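Local coordinates for hypothetical protein PH1109 (Pyrococcus horikoshii, PDB 2D59), which is of unknown function but belongs to the CoA-binding domain family, with a Rossmann-like fold built round a parallel beta sheet, at residues K103-Q108 / A123-V128. Residues are numbered along the deposited sequence; the frame is centred on the assembly and turned at random.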
ATOM      1  N   LYS A 103       5.215   6.741  -5.958  1.00 27.61           N
ATOM      2  CA  LYS A 103       5.224   6.295  -7.348  1.00 26.91           C
ATOM      3  C   LYS A 103       4.029   5.404  -7.658  1.00 26.54           C
ATOM      4  O   LYS A 103       3.589   5.317  -8.806  1.00 24.51           O
ATOM      5  CB  LYS A 103       6.503   5.508  -7.640  1.00 29.70           C
ATOM      6  CG  LYS A 103       7.793   6.290  -7.467  1.00 30.84           C
ATOM      7  CD  LYS A 103       7.944   7.355  -8.537  1.00 35.97           C
ATOM      8  CE  LYS A 103       9.295   8.043  -8.432  1.00 39.00           C
ATOM      9  NZ  LYS A 103       9.470   9.091  -9.474  1.00 45.92           N
ATOM     10  N   VAL A 104       3.509   4.745  -6.627  1.00 22.44           N
ATOM     11  CA  VAL A 104       2.386   3.828  -6.796  1.00 22.01           C
ATOM     12  C   VAL A 104       1.362   3.925  -5.671  1.00 23.38           C
ATOM     13  O   VAL A 104       1.717   4.097  -4.506  1.00 23.24           O
ATOM     14  CB  VAL A 104       2.892   2.360  -6.838  1.00 21.52           C
ATOM     15  CG1 VAL A 104       1.719   1.396  -6.958  1.00 20.82           C
ATOM     16  CG2 VAL A 104       3.858   2.173  -7.996  1.00 25.55           C
ATOM     17  N   VAL A 105       0.088   3.835  -6.037  1.00 23.63           N
ATOM     18  CA  VAL A 105      -0.991   3.829  -5.061  1.00 21.58           C
ATOM     19  C   VAL A 105      -1.569   2.431  -5.229  1.00 19.18           C
ATOM     20  O   VAL A 105      -1.964   2.042  -6.327  1.00 19.66           O
ATOM     21  CB  VAL A 105      -2.079   4.877  -5.369  1.00 23.66           C
ATOM     22  CG1 VAL A 105      -3.187   4.793  -4.321  1.00 23.13           C
ATOM     23  CG2 VAL A 105      -1.471   6.268  -5.370  1.00 31.71           C
ATOM     24  N   TRP A 106      -1.593   1.671  -4.145  1.00 18.47           N
ATOM     25  CA  TRP A 106      -2.092   0.308  -4.193  1.00 17.00           C
ATOM     26  C   TRP A 106      -3.361   0.150  -3.364  1.00 16.21           C
ATOM     27  O   TRP A 106      -3.316   0.206  -2.136  1.00 18.68           O
ATOM     28  CB  TRP A 106      -1.004  -0.644  -3.684  1.00 17.02           C
ATOM     29  CG  TRP A 106      -1.307  -2.101  -3.877  1.00 17.55           C
ATOM     30  CD1 TRP A 106      -2.402  -2.778  -3.421  1.00 18.20           C
ATOM     31  CD2 TRP A 106      -0.489  -3.068  -4.551  1.00 15.10           C
ATOM     32  NE1 TRP A 106      -2.316  -4.103  -3.765  1.00 16.78           N
ATOM     33  CE2 TRP A 106      -1.151  -4.311  -4.456  1.00 15.78           C
ATOM     34  CE3 TRP A 106       0.744  -3.007  -5.216  1.00 15.93           C
ATOM     35  CZ2 TRP A 106      -0.629  -5.486  -5.012  1.00 17.28           C
ATOM     36  CZ3 TRP A 106       1.266  -4.177  -5.767  1.00 18.03           C
ATOM     37  CH2 TRP A 106       0.578  -5.399  -5.659  1.00 17.12           C
ATOM     38  N   PHE A 107      -4.489  -0.039  -4.045  1.00 17.01           N
ATOM     39  CA  PHE A 107      -5.777  -0.225  -3.385  1.00 17.71           C
ATOM     40  C   PHE A 107      -5.991  -1.703  -3.073  1.00 20.48           C
ATOM     41  O   PHE A 107      -6.146  -2.522  -3.980  1.00 18.10           O
ATOM     42  CB  PHE A 107      -6.911   0.263  -4.294  1.00 17.94           C
ATOM     43  CG  PHE A 107      -6.975   1.760  -4.450  1.00 16.72           C
ATOM     44  CD1 PHE A 107      -7.726   2.537  -3.570  1.00 18.20           C
ATOM     45  CD2 PHE A 107      -6.297   2.391  -5.488  1.00 19.37           C
ATOM     46  CE1 PHE A 107      -7.804   3.922  -3.728  1.00 17.65           C
ATOM     47  CE2 PHE A 107      -6.369   3.777  -5.654  1.00 19.49           C
ATOM     48  CZ  PHE A 107      -7.124   4.541  -4.771  1.00 20.98           C
ATOM     49  N   GLN A 108      -5.991  -2.047  -1.790  1.00 16.13           N
ATOM     50  CA  GLN A 108      -6.213  -3.427  -1.381  1.00 18.07           C
ATOM     51  C   GLN A 108      -7.698  -3.739  -1.588  1.00 17.70           C
ATOM     52  O   GLN A 108      -8.483  -2.856  -1.934  1.00 20.29           O
ATOM     53  CB  GLN A 108      -5.829  -3.607   0.090  1.00 15.95           C
ATOM     54  CG  GLN A 108      -4.336  -3.484   0.388  1.00 15.99           C
ATOM     55  CD  GLN A 108      -3.577  -4.782   0.182  1.00 17.73           C
ATOM     56  OE1 GLN A 108      -4.073  -5.863   0.509  1.00 22.54           O
ATOM     57  NE2 GLN A 108      -2.359  -4.680  -0.333  1.00 13.56           N
ATOM     58  N   ALA A 123      -2.050  12.726 -11.318  1.00 32.61           N
ATOM     59  CA  ALA A 123      -0.809  13.194 -10.711  1.00 33.57           C
ATOM     60  C   ALA A 123       0.393  12.374 -11.170  1.00 31.84           C
ATOM     61  O   ALA A 123       1.523  12.626 -10.745  1.00 34.65           O
ATOM     62  CB  ALA A 123      -0.923  13.154  -9.193  1.00 33.56           C
ATOM     63  N   GLY A 124       0.148  11.390 -12.032  1.00 28.94           N
ATOM     64  CA  GLY A 124       1.230  10.562 -12.538  1.00 31.36           C
ATOM     65  C   GLY A 124       1.512   9.310 -11.728  1.00 32.11           C
ATOM     66  O   GLY A 124       2.488   8.607 -11.987  1.00 34.67           O
ATOM     67  N   LEU A 125       0.661   9.026 -10.749  1.00 30.41           N
ATOM     68  CA  LEU A 125       0.829   7.847  -9.905  1.00 30.00           C
ATOM     69  C   LEU A 125       0.327   6.589 -10.593  1.00 27.38           C
ATOM     70  O   LEU A 125      -0.737   6.592 -11.211  1.00 28.62           O
ATOM     71  CB  LEU A 125       0.069   8.024  -8.588  1.00 29.03           C
ATOM     72  CG  LEU A 125       0.654   8.982  -7.550  1.00 35.65           C
ATOM     73  CD1 LEU A 125       1.868   8.341  -6.916  1.00 40.04           C
ATOM     74  CD2 LEU A 125       1.009  10.312  -8.200  1.00 32.86           C
ATOM     75  N   ILE A 126       1.101   5.516 -10.485  1.00 25.71           N
ATOM     76  CA  ILE A 126       0.717   4.238 -11.065  1.00 24.71           C
ATOM     77  C   ILE A 126      -0.353   3.675 -10.139  1.00 23.19           C
ATOM     78  O   ILE A 126      -0.236   3.792  -8.922  1.00 21.49           O
ATOM     79  CB  ILE A 126       1.900   3.271 -11.098  1.00 26.69           C
ATOM     80  CG1 ILE A 126       3.021   3.858 -11.957  1.00 29.76           C
ATOM     81  CG2 ILE A 126       1.458   1.929 -11.649  1.00 26.12           C
ATOM     82  CD1 ILE A 126       4.294   3.042 -11.927  1.00 31.41           C
ATOM     83  N   ILE A 127      -1.386   3.064 -10.710  1.00 22.10           N
ATOM     84  CA  ILE A 127      -2.473   2.523  -9.906  1.00 22.23           C
ATOM     85  C   ILE A 127      -2.610   1.004  -9.949  1.00 22.36           C
ATOM     86  O   ILE A 127      -2.726   0.402 -11.020  1.00 22.28           O
ATOM     87  CB  ILE A 127      -3.817   3.149 -10.337  1.00 23.56           C
ATOM     88  CG1 ILE A 127      -3.725   4.672 -10.225  1.00 28.70           C
ATOM     89  CG2 ILE A 127      -4.962   2.628  -9.461  1.00 21.46           C
ATOM     90  CD1 ILE A 127      -4.896   5.400 -10.828  1.00 36.24           C
ATOM     91  N   VAL A 128      -2.570   0.389  -8.774  1.00 21.85           N
ATOM     92  CA  VAL A 128      -2.770  -1.047  -8.653  1.00 19.59           C
ATOM     93  C   VAL A 128      -4.065  -1.081  -7.856  1.00 21.85           C
ATOM     94  O   VAL A 128      -4.193  -0.377  -6.851  1.00 17.12           O
ATOM     95  CB  VAL A 128      -1.635  -1.737  -7.863  1.00 17.24           C
ATOM     96  CG1 VAL A 128      -1.947  -3.221  -7.698  1.00 17.20           C
ATOM     97  CG2 VAL A 128      -0.311  -1.558  -8.598  1.00 18.10           C
TER
HETATM   98  O   HOH W   1       4.681   6.972 -10.770  1.00 33.61           O
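Val-128 lays its CG1 methyl over one face of the Trp-106 indole, 3.4 Å from the centroid of the six-membered ring and 11° off its normal, a CH-pi contact. That methyl stands anti to its own backbone nitrogen (chi1 176°); the other branch, CG2, meets CG1 of Val-104 at 3.9 Å. Farther back on the same face of the sheet, Val-104 CG2 packs on CB of Ile-126. On the other face, that of Val-105 and Ile-127, Val-105 CG2 rests against CB of Leu-125 at 4.0 Å. Phe-107 turns the edge of its ring to the carbonyl oxygen of Val-128, which lies in the ring plane, with Ile-127 CG2 also near that edge. Four backbone bonds hold the parallel strands in register. Ile-126 N gives to Lys-103 O; Val-105 N gives to Ile-126 O at 2.9 Å. Val-128 N then reaches Val-105 O almost straight (177° at the hydrogen), and Phe-107 N closes the series on Val-128 O at 2.8 Å. Lys-103 O takes a second hydrogen, from a water that also donates to the carbonyl oxygen of Gly-124, the positive-phi glycine of the Schellman motif that ends helix 114-122. The two strands and that helix form a beta-alpha-beta unit of the Rossmann-like domain. Val-105, Phe-107 and Ile-127 face helix 114-122, whereas Val-104, Trp-106 and Ile-126 meet helix 12-21; Trp-106 NE1 is bonded to Arg-131 O. Strand 104-107 continues the sheet inward through backbone bonds to strand 80-83, leaving strand 126-129 outermost within the chain.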